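Local coordinates for protein 28 kDa product (Pseudomonas syringae pv. phaseolicola, PDB 1UKF) that is the mature, autocleaved form of a papain-like cysteine protease of family C58, a virulence factor that interacts with PBS1 in infected plant cells, at residues K119-L124 against G131-C136. Sequence-based numbering, arbitrary orientation.
Sequences KHLLSL and GHAIAC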
ATOM      1  N   LYS A 119       0.805   9.399  -5.573  1.00 10.38           N
ATOM      2  CA  LYS A 119       0.575   8.686  -4.325  1.00 10.96           C
ATOM      3  C   LYS A 119      -0.393   7.558  -4.629  1.00 10.07           C
ATOM      4  O   LYS A 119      -1.314   7.728  -5.427  1.00 10.32           O
ATOM      5  CB  LYS A 119      -0.033   9.609  -3.268  1.00 12.25           C
ATOM      6  CG  LYS A 119       0.953  10.590  -2.668  1.00 13.73           C
ATOM      7  CD  LYS A 119       0.371  11.272  -1.441  1.00 18.87           C
ATOM      8  CE  LYS A 119       1.392  12.187  -0.777  1.00 22.41           C
ATOM      9  NZ  LYS A 119       1.741  13.340  -1.645  1.00 25.74           N
ATOM     10  N   HIS A 120      -0.186   6.407  -4.002  1.00  8.84           N
ATOM     11  CA  HIS A 120      -1.066   5.267  -4.234  1.00  9.81           C
ATOM     12  C   HIS A 120      -1.307   4.422  -3.008  1.00  9.43           C
ATOM     13  O   HIS A 120      -0.447   4.290  -2.138  1.00  9.31           O
ATOM     14  CB  HIS A 120      -0.479   4.287  -5.261  1.00  9.60           C
ATOM     15  CG  HIS A 120      -0.388   4.816  -6.653  1.00 10.08           C
ATOM     16  ND1 HIS A 120      -1.290   4.490  -7.643  1.00 13.02           N
ATOM     17  CD2 HIS A 120       0.532   5.621  -7.232  1.00  8.62           C
ATOM     18  CE1 HIS A 120      -0.925   5.069  -8.773  1.00 11.03           C
ATOM     19  NE2 HIS A 120       0.176   5.762  -8.550  1.00 13.29           N
ATOM     20  N   LEU A 121      -2.500   3.848  -2.966  1.00  9.78           N
ATOM     21  CA  LEU A 121      -2.842   2.857  -1.963  1.00  9.72           C
ATOM     22  C   LEU A 121      -2.810   1.662  -2.920  1.00 10.64           C
ATOM     23  O   LEU A 121      -3.370   1.735  -4.018  1.00 10.56           O
ATOM     24  CB  LEU A 121      -4.259   3.033  -1.411  1.00 11.28           C
ATOM     25  CG  LEU A 121      -4.705   1.887  -0.490  1.00 10.41           C
ATOM     26  CD1 LEU A 121      -3.867   1.867   0.782  1.00 12.88           C
ATOM     27  CD2 LEU A 121      -6.176   2.064  -0.150  1.00 12.92           C
ATOM     28  N   LEU A 122      -2.127   0.587  -2.547  1.00 10.32           N
ATOM     29  CA  LEU A 122      -2.050  -0.584  -3.409  1.00 11.67           C
ATOM     30  C   LEU A 122      -2.579  -1.794  -2.668  1.00 11.33           C
ATOM     31  O   LEU A 122      -2.395  -1.921  -1.460  1.00 13.26           O
ATOM     32  CB  LEU A 122      -0.603  -0.860  -3.826  1.00 10.12           C
ATOM     33  CG  LEU A 122       0.199   0.245  -4.516  1.00 11.02           C
ATOM     34  CD1 LEU A 122       1.631  -0.218  -4.714  1.00 12.42           C
ATOM     35  CD2 LEU A 122      -0.435   0.601  -5.850  1.00 13.17           C
ATOM     36  N   SER A 123      -3.245  -2.685  -3.385  1.00 11.80           N
ATOM     37  CA  SER A 123      -3.751  -3.891  -2.755  1.00 12.76           C
ATOM     38  C   SER A 123      -3.123  -5.105  -3.423  1.00 12.87           C
ATOM     39  O   SER A 123      -3.081  -5.200  -4.649  1.00 13.51           O
ATOM     40  CB  SER A 123      -5.282  -3.950  -2.847  1.00 14.03           C
ATOM     41  OG  SER A 123      -5.733  -3.803  -4.180  1.00 22.30           O
ATOM     42  N   LEU A 124      -2.592  -6.009  -2.606  1.00 14.09           N
ATOM     43  CA  LEU A 124      -1.979  -7.234  -3.103  1.00 14.77           C
ATOM     44  C   LEU A 124      -3.023  -8.325  -2.953  1.00 15.30           C
ATOM     45  O   LEU A 124      -3.527  -8.558  -1.855  1.00 16.97           O
ATOM     46  CB  LEU A 124      -0.735  -7.595  -2.289  1.00 14.99           C
ATOM     47  CG  LEU A 124       0.367  -6.539  -2.191  1.00 17.25           C
ATOM     48  CD1 LEU A 124       1.536  -7.093  -1.391  1.00 18.81           C
ATOM     49  CD2 LEU A 124       0.823  -6.141  -3.583  1.00 18.25           C
ATOM     50  N   GLY A 131      -6.293 -10.503   0.876  1.00 23.10           N
ATOM     51  CA  GLY A 131      -5.752  -9.241   0.419  1.00 20.25           C
ATOM     52  C   GLY A 131      -4.822  -8.608   1.433  1.00 16.67           C
ATOM     53  O   GLY A 131      -4.802  -8.982   2.609  1.00 17.06           O
ATOM     54  N   HIS A 132      -4.040  -7.646   0.958  1.00 12.97           N
ATOM     55  CA  HIS A 132      -3.099  -6.919   1.797  1.00 11.21           C
ATOM     56  C   HIS A 132      -2.784  -5.561   1.183  1.00 13.28           C
ATOM     57  O   HIS A 132      -2.295  -5.465   0.054  1.00 15.46           O
ATOM     58  CB  HIS A 132      -1.803  -7.695   1.980  1.00 10.73           C
ATOM     59  CG  HIS A 132      -0.795  -6.968   2.810  1.00 10.16           C
ATOM     60  ND1 HIS A 132      -1.051  -6.580   4.107  1.00 11.44           N
ATOM     61  CD2 HIS A 132       0.455  -6.535   2.525  1.00 10.29           C
ATOM     62  CE1 HIS A 132       0.000  -5.939   4.585  1.00  9.97           C
ATOM     63  NE2 HIS A 132       0.928  -5.898   3.647  1.00  9.86           N
ATOM     64  N   ALA A 133      -3.036  -4.513   1.951  1.00  9.95           N
ATOM     65  CA  ALA A 133      -2.824  -3.157   1.481  1.00  9.34           C
ATOM     66  C   ALA A 133      -1.484  -2.566   1.884  1.00  8.98           C
ATOM     67  O   ALA A 133      -1.007  -2.779   2.999  1.00  9.93           O
ATOM     68  CB  ALA A 133      -3.947  -2.272   1.990  1.00 10.90           C
ATOM     69  N   ILE A 134      -0.882  -1.836   0.952  1.00  8.18           N
ATOM     70  CA  ILE A 134       0.377  -1.142   1.179  1.00  8.59           C
ATOM     71  C   ILE A 134       0.206   0.232   0.537  1.00  7.41           C
ATOM     72  O   ILE A 134      -0.815   0.506  -0.098  1.00  7.77           O
ATOM     73  CB  ILE A 134       1.586  -1.890   0.551  1.00  8.82           C
ATOM     74  CG1 ILE A 134       1.443  -1.988  -0.971  1.00  9.78           C
ATOM     75  CG2 ILE A 134       1.707  -3.275   1.176  1.00 10.03           C
ATOM     76  CD1 ILE A 134       2.631  -2.638  -1.662  1.00 11.68           C
ATOM     77  N   ALA A 135       1.186   1.110   0.702  1.00  8.19           N
ATOM     78  CA  ALA A 135       1.078   2.442   0.124  1.00  8.35           C
ATOM     79  C   ALA A 135       2.421   2.937  -0.369  1.00  8.08           C
ATOM     80  O   ALA A 135       3.471   2.430   0.018  1.00  8.61           O
ATOM     81  CB  ALA A 135       0.508   3.421   1.157  1.00  9.63           C
ATOM     82  N   CYS A 136       2.389   3.934  -1.237  1.00  8.02           N
ATOM     83  CA  CYS A 136       3.625   4.503  -1.744  1.00  9.41           C
ATOM     84  C   CYS A 136       3.415   5.949  -2.157  1.00  9.35           C
ATOM     85  O   CYS A 136       2.297   6.376  -2.451  1.00  9.79           O
ATOM     86  CB  CYS A 136       4.184   3.673  -2.912  1.00  9.40           C
ATOM     87  SG  CYS A 136       3.110   3.497  -4.351  1.00 10.18           S
TER
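Leu122 and Ile134 face each other at the middle of the contact, CB of Leu122 lying 3.7 Å from CG1 of Ile134. Ile134 holds CG1 between its backbone N and carbonyl carbon (chi1 62°), which swings the branch toward the neighbouring strand and brings its CD1 to 4.0 Å from Leu122 CD1. On the same face SG of Cys136 sits 3.8 Å from His120 CB and also touches Leu122 CD1; Val113 of helix 102-113 packs on His120, Leu122 and Cys136. On the other face Leu121 CD1 lies 3.5 Å from Ile134 O, and helix 18-27 covers Leu121 and Ala135. The two strands form an antiparallel hairpin in the central sheet of the papain-like fold. Paired backbone bonds join Leu122 to Ile134, the N-H of Leu122 meeting Ile134 O almost straight (2.8 Å, 178°), and a second pair joins His120 to Cys136. Toward the turn, Leu124 N donates to His132 O at 2.7 Å, whereas the return bond from His132 N to Leu124 O is weak. Leu124 CD1 meets the edge of the His132 ring at CD2, 4.1 Å away. His132 belongs to the Cys-His-Asp catalytic triad: its NE2 is hydrogen-bonded to Asp147 OD1 and its side chain touches Cys18.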